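Local coordinates for ribosomal RNA processing protein 6 (Trypanosoma brucei brucei, PDB 4NLC) that probably trims RNA from its 3' end as an exoribonuclease associated with the nuclear exosome, this chain being its catalytic core of exonuclease and HRDC domains, at residues Y103-F108 against E266-D271; N143-F148 against Y228-L233. The protein carries 1 engineered substitution. All coordinates share one frame; numbering follows the deposited sequence.

Contact 1. Residues Y103-F108 against E266-D271; sequences YSYQGF and EKPHLD
Gln106 and Pro268 make the closest approach between these two loops. CG of Gln106 lies 3.6 Å from CD of the Pro268 ring, and the two side chains cross at about a right angle. Beside them the Tyr105 ring slides past the proline in the opposite direction. Its CE2 comes within 3.8 Å of Pro268 CB, and the approach to the ring is oblique. The Tyr105 side chain leaves with CG anti to the backbone N (chi1 -172°), which carries the far end of the ring nearer to the proline. The pyrrolidine ring is thus met by both residues, on CD by the glutamine and on CB and CG by the tyrosine. This is the tight part.

The contact of Gln106 with Lys267 is looser. OE1 of Gln106 stands 3.9 Å from Lys267 CG, and NE2 of Gln106 is 4.2 Å from Lys267 CD. The amide itself is fixed by hydrogen bonds from OE1 to Tyr265 OH and from NE2 to Asn15 OD1. No hydrogen bond joins the two segments. Gln106 and Pro268 are both partly exposed, and a bound PEG lies near the proline.

Two more polar ends bond to other parts of the chain. Tyr105 OH hydrogen-bonds to Asp303 OD1 of helix 289-309, in the HRDC region. Lys267 NZ hydrogen-bonds to the carbonyls of Asp14 and Ser16. The 103-108 turn is held from within by an ST motif, with Gly107 N donating to Ser104 OG at 2.9 Å.

The contact therefore joins an exonuclease loop to the loop between helices 249-261 and 275-280. Its direct chemistry is apolar; the directional bonds go to the N-terminal segment, to Tyr265 and to the HRDC helix.

Contact 2. Residues N143-F148 against Y228-L233; sequences NIVKVF and YVYDRL
Strand 145-148 faces a turn of helix 226-238, and the backbones come closest at Val147 and Tyr230, with their CA atoms 7.3 Å apart. The Tyr230 ring spans the distance between them. A chi1 near 180° (168°) swings the ring out from the helix toward the strand. Val147 CG2 sits over the centre of one ring face. It lies 3.8 Å from the centroid of the Tyr230 ring and 13° off the ring normal, a clear CH-pi contact. The same methyl is nearest to Tyr230 CG, so it lies over the inner part of the ring as well as its middle. The other methyl, Val147 CG1, touches the root of the same side chain, 4.0 Å from Tyr230 CB. One valine thus covers both a face of the ring and the base of the tyrosine.

Val145, two residues earlier on the same side of the strand, meets the far end. Its CG1 is 3.8 Å from Tyr230 OH and 4.1 Å from Tyr230 CZ, coming in obliquely to the ring. Its second methyl, CG2, is also near the hydroxyl. No hydrogen bond crosses between the segments. The phenol oxygen is buried and hydrogen-bonds to Gln54 OE1. Phe170, on the neighbouring strand 169-171, meets the Tyr230 ring edge-to-face.

The contact packs helix 226-238 against the mixed sheet of the exonuclease domain, an RNase H-like fold. Tyr230 is the residue of 228-233 that meets the strand. Val147 covers one ring face, and Val145 lies against CZ and the hydroxyl. Between the segments the contact is apolar throughout; the buried hydroxyl of Tyr230 is satisfied by Gln54, outside both.

Contact 1 and contact 2 do not touch. Their centres are about 31 Å apart and their nearest atoms about 13 Å. Along the chain, contact 2 is nested inside the loop closed by contact 1. Both are tied to the six-stranded sheet: 145-148 is one of its strands, parallel to its neighbour 92-100, and 103-108 is the loop joining 92-100 to 108-115. The centre of contact 2 is about 20 Å from the chain centre, and that of contact 1 about 11 Å. Contact 2 is buried within the exonuclease domain. Contact 1 is partly buried and borders the HRDC side. There the Pro268 side chain lies about 3 Å from a bound PEG, probably from the crystallisation liquor.

Contact 1. Residues Y103-F108 against E266-D271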
ATOM      1  N   TYR A 103       5.931  -6.045   9.949  1.00 29.66           N
ATOM      2  CA  TYR A 103       6.862  -7.176   9.805  1.00 29.02           C
ATOM      3  C   TYR A 103       7.287  -7.388   8.365  1.00 31.90           C
ATOM      4  O   TYR A 103       7.235  -8.502   7.830  1.00 32.72           O
ATOM      5  CB  TYR A 103       6.273  -8.452  10.426  1.00 30.22           C
ATOM      6  CG  TYR A 103       6.016  -8.322  11.911  1.00 33.15           C
ATOM      7  CD1 TYR A 103       7.058  -8.412  12.827  1.00 35.39           C
ATOM      8  CD2 TYR A 103       4.720  -8.163  12.404  1.00 33.65           C
ATOM      9  CE1 TYR A 103       6.826  -8.320  14.197  1.00 38.35           C
ATOM     10  CE2 TYR A 103       4.473  -8.097  13.775  1.00 35.27           C
ATOM     11  CZ  TYR A 103       5.534  -8.158  14.667  1.00 44.51           C
ATOM     12  OH  TYR A 103       5.318  -8.077  16.022  1.00 42.97           O
ATOM     13  N   SER A 104       7.710  -6.288   7.736  1.00 27.30           N
ATOM     14  CA  SER A 104       8.176  -6.215   6.364  1.00 25.31           C
ATOM     15  C   SER A 104       8.863  -4.868   6.167  1.00 30.11           C
ATOM     16  O   SER A 104       8.341  -3.824   6.611  1.00 27.68           O
ATOM     17  CB  SER A 104       7.017  -6.363   5.383  1.00 26.25           C
ATOM     18  OG  SER A 104       7.482  -6.213   4.055  1.00 29.17           O
ATOM     19  N   TYR A 105      10.035  -4.892   5.490  1.00 26.98           N
ATOM     20  CA  TYR A 105      10.778  -3.658   5.220  1.00 26.01           C
ATOM     21  C   TYR A 105      10.023  -2.722   4.284  1.00 29.53           C
ATOM     22  O   TYR A 105       9.744  -1.590   4.658  1.00 29.69           O
ATOM     23  CB  TYR A 105      12.186  -3.938   4.695  1.00 26.55           C
ATOM     24  CG  TYR A 105      12.983  -2.664   4.617  1.00 29.14           C
ATOM     25  CD1 TYR A 105      13.489  -2.063   5.769  1.00 31.75           C
ATOM     26  CD2 TYR A 105      13.169  -2.009   3.402  1.00 28.67           C
ATOM     27  CE1 TYR A 105      14.163  -0.843   5.713  1.00 33.37           C
ATOM     28  CE2 TYR A 105      13.852  -0.795   3.334  1.00 30.21           C
ATOM     29  CZ  TYR A 105      14.350  -0.219   4.489  1.00 40.03           C
ATOM     30  OH  TYR A 105      15.038   0.966   4.409  1.00 46.11           O
ATOM     31  N   GLN A 106       9.686  -3.192   3.083  1.00 25.98           N
ATOM     32  CA  GLN A 106       8.959  -2.384   2.109  1.00 25.70           C
ATOM     33  C   GLN A 106       7.468  -2.488   2.330  1.00 28.74           C
ATOM     34  O   GLN A 106       6.720  -1.624   1.878  1.00 27.45           O
ATOM     35  CB  GLN A 106       9.294  -2.818   0.668  1.00 27.06           C
ATOM     36  CG  GLN A 106      10.761  -2.599   0.259  1.00 28.21           C
ATOM     37  CD  GLN A 106      11.021  -3.095  -1.143  1.00 41.54           C
ATOM     38  OE1 GLN A 106      10.390  -2.671  -2.116  1.00 30.11           O
ATOM     39  NE2 GLN A 106      11.895  -4.071  -1.262  1.00 37.17           N
ATOM     40  N   GLY A 107       7.040  -3.551   3.002  1.00 26.51           N
ATOM     41  CA  GLY A 107       5.621  -3.804   3.201  1.00 25.26           C
ATOM     42  C   GLY A 107       5.100  -4.649   2.058  1.00 28.09           C
ATOM     43  O   GLY A 107       5.810  -4.881   1.070  1.00 25.87           O
ATOM     44  N   PHE A 108       3.876  -5.161   2.198  1.00 24.62           N
ATOM     45  CA  PHE A 108       3.281  -5.972   1.142  1.00 23.18           C
ATOM     46  C   PHE A 108       1.767  -5.945   1.176  1.00 25.86           C
ATOM     47  O   PHE A 108       1.166  -5.901   2.245  1.00 25.34           O
ATOM     48  CB  PHE A 108       3.831  -7.432   1.123  1.00 24.44           C
ATOM     49  CG  PHE A 108       3.707  -8.215   2.413  1.00 25.55           C
ATOM     50  CD1 PHE A 108       2.513  -8.835   2.758  1.00 26.44           C
ATOM     51  CD2 PHE A 108       4.801  -8.363   3.265  1.00 27.62           C
ATOM     52  CE1 PHE A 108       2.404  -9.563   3.951  1.00 27.95           C
ATOM     53  CE2 PHE A 108       4.686  -9.067   4.467  1.00 29.54           C
ATOM     54  CZ  PHE A 108       3.494  -9.680   4.794  1.00 27.64           C
ATOM     55  N   GLU A 266       8.548   3.592  -5.374  1.00 28.42           N
ATOM     56  CA  GLU A 266      10.006   3.674  -5.195  1.00 30.04           C
ATOM     57  C   GLU A 266      10.347   3.111  -3.838  1.00 34.84           C
ATOM     58  O   GLU A 266       9.626   3.372  -2.875  1.00 33.30           O
ATOM     59  CB  GLU A 266      10.593   5.078  -5.437  1.00 32.15           C
ATOM     60  CG  GLU A 266      12.122   5.129  -5.520  1.00 42.60           C
ATOM     61  CD  GLU A 266      12.812   4.179  -6.487  1.00 49.28           C
ATOM     62  OE1 GLU A 266      13.016   4.567  -7.657  1.00 45.56           O
ATOM     63  OE2 GLU A 266      13.152   3.048  -6.078  1.00 36.81           O
ATOM     64  N   LYS A 267      11.389   2.260  -3.786  1.00 34.86           N
ATOM     65  CA  LYS A 267      11.865   1.584  -2.573  1.00 36.38           C
ATOM     66  C   LYS A 267      12.137   2.580  -1.442  1.00 42.69           C
ATOM     67  O   LYS A 267      12.655   3.667  -1.727  1.00 40.87           O
ATOM     68  CB  LYS A 267      13.190   0.843  -2.858  1.00 38.79           C
ATOM     69  CG  LYS A 267      13.097  -0.409  -3.713  1.00 40.41           C
ATOM     70  CD  LYS A 267      14.266  -1.298  -3.325  1.00 43.24           C
ATOM     71  CE  LYS A 267      14.547  -2.383  -4.313  1.00 41.97           C
ATOM     72  NZ  LYS A 267      15.718  -3.169  -3.886  1.00 49.92           N
ATOM     73  N   PRO A 268      11.858   2.224  -0.158  1.00 43.30           N
ATOM     74  CA  PRO A 268      12.218   3.130   0.948  1.00 45.15           C
ATOM     75  C   PRO A 268      13.685   3.559   0.823  1.00 51.87           C
ATOM     76  O   PRO A 268      14.580   2.755   0.559  1.00 49.31           O
ATOM     77  CB  PRO A 268      11.940   2.290   2.193  1.00 47.16           C
ATOM     78  CG  PRO A 268      10.873   1.342   1.765  1.00 50.22           C
ATOM     79  CD  PRO A 268      11.270   0.976   0.364  1.00 45.24           C
ATOM     80  N   HIS A 269      13.878   4.863   0.917  1.00 52.59           N
ATOM     81  CA  HIS A 269      15.094   5.645   0.698  1.00 55.32           C
ATOM     82  C   HIS A 269      15.874   5.960   1.991  1.00 60.50           C
ATOM     83  O   HIS A 269      15.441   6.813   2.778  1.00 61.47           O
ATOM     84  CB  HIS A 269      14.643   6.947   0.007  1.00 56.84           C
ATOM     85  CG  HIS A 269      13.140   7.063  -0.022  1.00 60.26           C
ATOM     86  ND1 HIS A 269      12.401   7.239   1.148  1.00 62.21           N
ATOM     87  CD2 HIS A 269      12.279   6.909  -1.060  1.00 61.91           C
ATOM     88  CE1 HIS A 269      11.130   7.222   0.778  1.00 61.12           C
ATOM     89  NE2 HIS A 269      11.003   7.031  -0.541  1.00 61.14           N
ATOM     90  N   LEU A 270      17.010   5.270   2.219  1.00 53.60           N
ATOM     91  CA  LEU A 270      17.838   5.547   3.404  1.00 51.86           C
ATOM     92  C   LEU A 270      18.957   6.503   3.045  1.00 54.19           C
ATOM     93  O   LEU A 270      19.847   6.159   2.261  1.00 53.03           O
ATOM     94  CB  LEU A 270      18.412   4.273   4.071  1.00 50.05           C
ATOM     95  CG  LEU A 270      19.174   4.395   5.439  1.00 53.81           C
ATOM     96  CD1 LEU A 270      20.647   4.709   5.276  1.00 54.21           C
ATOM     97  CD2 LEU A 270      18.450   5.269   6.484  1.00 55.04           C
ATOM     98  N   ASP A 271      18.912   7.697   3.635  1.00 50.58           N
ATOM     99  CA  ASP A 271      19.931   8.716   3.445  1.00 51.59           C
ATOM    100  C   ASP A 271      20.805   8.649   4.704  1.00 56.36           C
ATOM    101  O   ASP A 271      20.342   9.019   5.791  1.00 55.34           O
ATOM    102  CB  ASP A 271      19.305  10.112   3.248  1.00 54.23           C
ATOM    103  CG  ASP A 271      20.214  11.107   2.548  1.00 61.47           C
ATOM    104  OD1 ASP A 271      21.430  11.119   2.848  1.00 59.92           O
ATOM    105  OD2 ASP A 271      19.710  11.872   1.691  1.00 70.53           O
TER

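Contact 2. Residues N143-F148 against Y228-L233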
ATOM      1  N   ASN A 143     -11.437   0.378 -21.624  1.00 31.42           N
ATOM      2  CA  ASN A 143     -12.903   0.485 -21.607  1.00 30.29           C
ATOM      3  C   ASN A 143     -13.506   0.097 -20.259  1.00 29.83           C
ATOM      4  O   ASN A 143     -14.717   0.125 -20.096  1.00 30.11           O
ATOM      5  CB  ASN A 143     -13.529  -0.290 -22.761  1.00 31.38           C
ATOM      6  CG  ASN A 143     -14.957   0.117 -23.040  1.00 59.90           C
ATOM      7  OD1 ASN A 143     -15.272   1.304 -23.207  1.00 49.18           O
ATOM      8  ND2 ASN A 143     -15.864  -0.854 -23.032  1.00 53.40           N
ATOM      9  N   ILE A 144     -12.666  -0.266 -19.301  1.00 23.94           N
ATOM     10  CA  ILE A 144     -13.124  -0.622 -17.966  1.00 23.29           C
ATOM     11  C   ILE A 144     -12.599   0.431 -17.054  1.00 26.89           C
ATOM     12  O   ILE A 144     -11.375   0.581 -16.946  1.00 27.80           O
ATOM     13  CB  ILE A 144     -12.683  -2.055 -17.490  1.00 25.53           C
ATOM     14  CG1 ILE A 144     -13.135  -3.159 -18.495  1.00 24.59           C
ATOM     15  CG2 ILE A 144     -13.172  -2.348 -16.029  1.00 24.04           C
ATOM     16  CD1 ILE A 144     -12.681  -4.595 -18.182  1.00 25.93           C
ATOM     17  N   VAL A 145     -13.505   1.168 -16.382  1.00 21.95           N
ATOM     18  CA  VAL A 145     -13.061   2.161 -15.386  1.00 20.54           C
ATOM     19  C   VAL A 145     -12.783   1.426 -14.065  1.00 24.93           C
ATOM     20  O   VAL A 145     -13.634   0.652 -13.599  1.00 24.78           O
ATOM     21  CB  VAL A 145     -14.062   3.337 -15.220  1.00 23.91           C
ATOM     22  CG1 VAL A 145     -13.704   4.212 -14.006  1.00 22.78           C
ATOM     23  CG2 VAL A 145     -14.107   4.184 -16.481  1.00 24.91           C
ATOM     24  N   LYS A 146     -11.596   1.666 -13.460  1.00 22.54           N
ATOM     25  CA  LYS A 146     -11.245   1.104 -12.146  1.00 21.56           C
ATOM     26  C   LYS A 146     -11.415   2.226 -11.139  1.00 24.82           C
ATOM     27  O   LYS A 146     -10.665   3.201 -11.151  1.00 25.80           O
ATOM     28  CB  LYS A 146      -9.801   0.583 -12.102  1.00 23.29           C
ATOM     29  CG  LYS A 146      -9.566  -0.849 -12.654  1.00 19.80           C
ATOM     30  CD  LYS A 146      -9.808  -1.018 -14.155  1.00 18.44           C
ATOM     31  CE  LYS A 146      -8.829  -0.221 -14.998  1.00 26.19           C
ATOM     32  NZ  LYS A 146      -8.907  -0.561 -16.447  1.00 25.25           N
ATOM     33  N   VAL A 147     -12.435   2.110 -10.312  1.00 20.53           N
ATOM     34  CA  VAL A 147     -12.773   3.068  -9.268  1.00 19.15           C
ATOM     35  C   VAL A 147     -12.054   2.683  -7.946  1.00 25.32           C
ATOM     36  O   VAL A 147     -12.261   1.593  -7.399  1.00 26.73           O
ATOM     37  CB  VAL A 147     -14.315   3.157  -9.055  1.00 21.08           C
ATOM     38  CG1 VAL A 147     -14.684   4.260  -8.050  1.00 20.75           C
ATOM     39  CG2 VAL A 147     -15.056   3.357 -10.368  1.00 20.33           C
ATOM     40  N   PHE A 148     -11.251   3.592  -7.423  1.00 19.80           N
ATOM     41  CA  PHE A 148     -10.614   3.413  -6.119  1.00 19.37           C
ATOM     42  C   PHE A 148     -10.982   4.624  -5.279  1.00 22.94           C
ATOM     43  O   PHE A 148     -11.247   5.685  -5.837  1.00 22.78           O
ATOM     44  CB  PHE A 148      -9.088   3.396  -6.281  1.00 20.78           C
ATOM     45  CG  PHE A 148      -8.431   2.134  -6.774  1.00 21.31           C
ATOM     46  CD1 PHE A 148      -8.476   1.786  -8.125  1.00 25.18           C
ATOM     47  CD2 PHE A 148      -7.686   1.339  -5.911  1.00 21.02           C
ATOM     48  CE1 PHE A 148      -7.770   0.662  -8.608  1.00 24.99           C
ATOM     49  CE2 PHE A 148      -6.982   0.222  -6.390  1.00 23.31           C
ATOM     50  CZ  PHE A 148      -7.013  -0.094  -7.740  1.00 22.20           C
ATOM     51  N   TYR A 228     -21.800   2.926  -6.511  1.00 27.63           N
ATOM     52  CA  TYR A 228     -22.943   3.849  -6.325  1.00 27.64           C
ATOM     53  C   TYR A 228     -22.402   5.232  -6.031  1.00 30.56           C
ATOM     54  O   TYR A 228     -22.909   6.200  -6.578  1.00 30.79           O
ATOM     55  CB  TYR A 228     -23.878   3.406  -5.194  1.00 28.28           C
ATOM     56  CG  TYR A 228     -24.988   4.401  -4.879  1.00 29.90           C
ATOM     57  CD1 TYR A 228     -26.081   4.553  -5.732  1.00 32.34           C
ATOM     58  CD2 TYR A 228     -24.959   5.164  -3.715  1.00 30.27           C
ATOM     59  CE1 TYR A 228     -27.117   5.442  -5.437  1.00 31.86           C
ATOM     60  CE2 TYR A 228     -25.985   6.069  -3.415  1.00 31.77           C
ATOM     61  CZ  TYR A 228     -27.065   6.196  -4.276  1.00 38.11           C
ATOM     62  OH  TYR A 228     -28.088   7.060  -3.978  1.00 39.56           O
ATOM     63  N   VAL A 229     -21.384   5.320  -5.153  1.00 27.96           N
ATOM     64  CA  VAL A 229     -20.699   6.567  -4.762  1.00 27.66           C
ATOM     65  C   VAL A 229     -20.143   7.212  -6.031  1.00 29.50           C
ATOM     66  O   VAL A 229     -20.341   8.406  -6.264  1.00 28.63           O
ATOM     67  CB  VAL A 229     -19.607   6.291  -3.675  1.00 31.09           C
ATOM     68  CG1 VAL A 229     -18.588   7.426  -3.575  1.00 30.43           C
ATOM     69  CG2 VAL A 229     -20.257   6.031  -2.314  1.00 31.41           C
ATOM     70  N   TYR A 230     -19.510   6.389  -6.881  1.00 26.71           N
ATOM     71  CA  TYR A 230     -18.957   6.794  -8.173  1.00 26.28           C
ATOM     72  C   TYR A 230     -20.054   7.474  -9.050  1.00 29.47           C
ATOM     73  O   TYR A 230     -19.839   8.574  -9.545  1.00 29.10           O
ATOM     74  CB  TYR A 230     -18.340   5.558  -8.879  1.00 27.11           C
ATOM     75  CG  TYR A 230     -17.978   5.769 -10.332  1.00 29.70           C
ATOM     76  CD1 TYR A 230     -16.991   6.685 -10.700  1.00 31.60           C
ATOM     77  CD2 TYR A 230     -18.552   4.991 -11.334  1.00 31.56           C
ATOM     78  CE1 TYR A 230     -16.600   6.839 -12.031  1.00 33.02           C
ATOM     79  CE2 TYR A 230     -18.167   5.131 -12.673  1.00 32.97           C
ATOM     80  CZ  TYR A 230     -17.193   6.062 -13.015  1.00 37.54           C
ATOM     81  OH  TYR A 230     -16.843   6.259 -14.327  1.00 35.50           O
ATOM     82  N   ASP A 231     -21.228   6.826  -9.196  1.00 26.88           N
ATOM     83  CA  ASP A 231     -22.380   7.338  -9.955  1.00 27.95           C
ATOM     84  C   ASP A 231     -22.850   8.704  -9.393  1.00 32.76           C
ATOM     85  O   ASP A 231     -23.008   9.659 -10.147  1.00 33.58           O
ATOM     86  CB  ASP A 231     -23.546   6.334  -9.904  1.00 29.54           C
ATOM     87  CG  ASP A 231     -23.376   5.029 -10.646  1.00 34.64           C
ATOM     88  OD1 ASP A 231     -22.440   4.924 -11.460  1.00 34.61           O
ATOM     89  OD2 ASP A 231     -24.207   4.128 -10.448  1.00 36.56           O
ATOM     90  N   ARG A 232     -22.990   8.804  -8.068  1.00 29.53           N
ATOM     91  CA  ARG A 232     -23.401  10.038  -7.385  1.00 29.47           C
ATOM     92  C   ARG A 232     -22.397  11.201  -7.538  1.00 31.51           C
ATOM     93  O   ARG A 232     -22.813  12.345  -7.772  1.00 30.18           O
ATOM     94  CB  ARG A 232     -23.711   9.749  -5.912  1.00 29.71           C
ATOM     95  CG  ARG A 232     -24.989   8.898  -5.692  1.00 35.43           C
ATOM     96  CD  ARG A 232     -26.311   9.627  -5.927  1.00 36.73           C
ATOM     97  NE  ARG A 232     -26.462  10.823  -5.084  1.00 33.89           N
ATOM     98  CZ  ARG A 232     -26.903  10.825  -3.828  1.00 46.32           C
ATOM     99  NH1 ARG A 232     -27.267   9.688  -3.239  1.00 35.65           N
ATOM    100  NH2 ARG A 232     -26.984  11.962  -3.152  1.00 38.73           N
ATOM    101  N   LEU A 233     -21.075  10.906  -7.441  1.00 28.83           N
ATOM    102  CA  LEU A 233     -20.029  11.928  -7.632  1.00 28.29           C
ATOM    103  C   LEU A 233     -19.967  12.403  -9.088  1.00 34.48           C
ATOM    104  O   LEU A 233     -19.745  13.588  -9.326  1.00 33.90           O
ATOM    105  CB  LEU A 233     -18.665  11.433  -7.159  1.00 27.28           C
ATOM    106  CG  LEU A 233     -18.535  11.229  -5.650  1.00 30.88           C
ATOM    107  CD1 LEU A 233     -17.243  10.503  -5.314  1.00 29.16           C
ATOM    108  CD2 LEU A 233     -18.617  12.545  -4.921  1.00 31.82           C
TER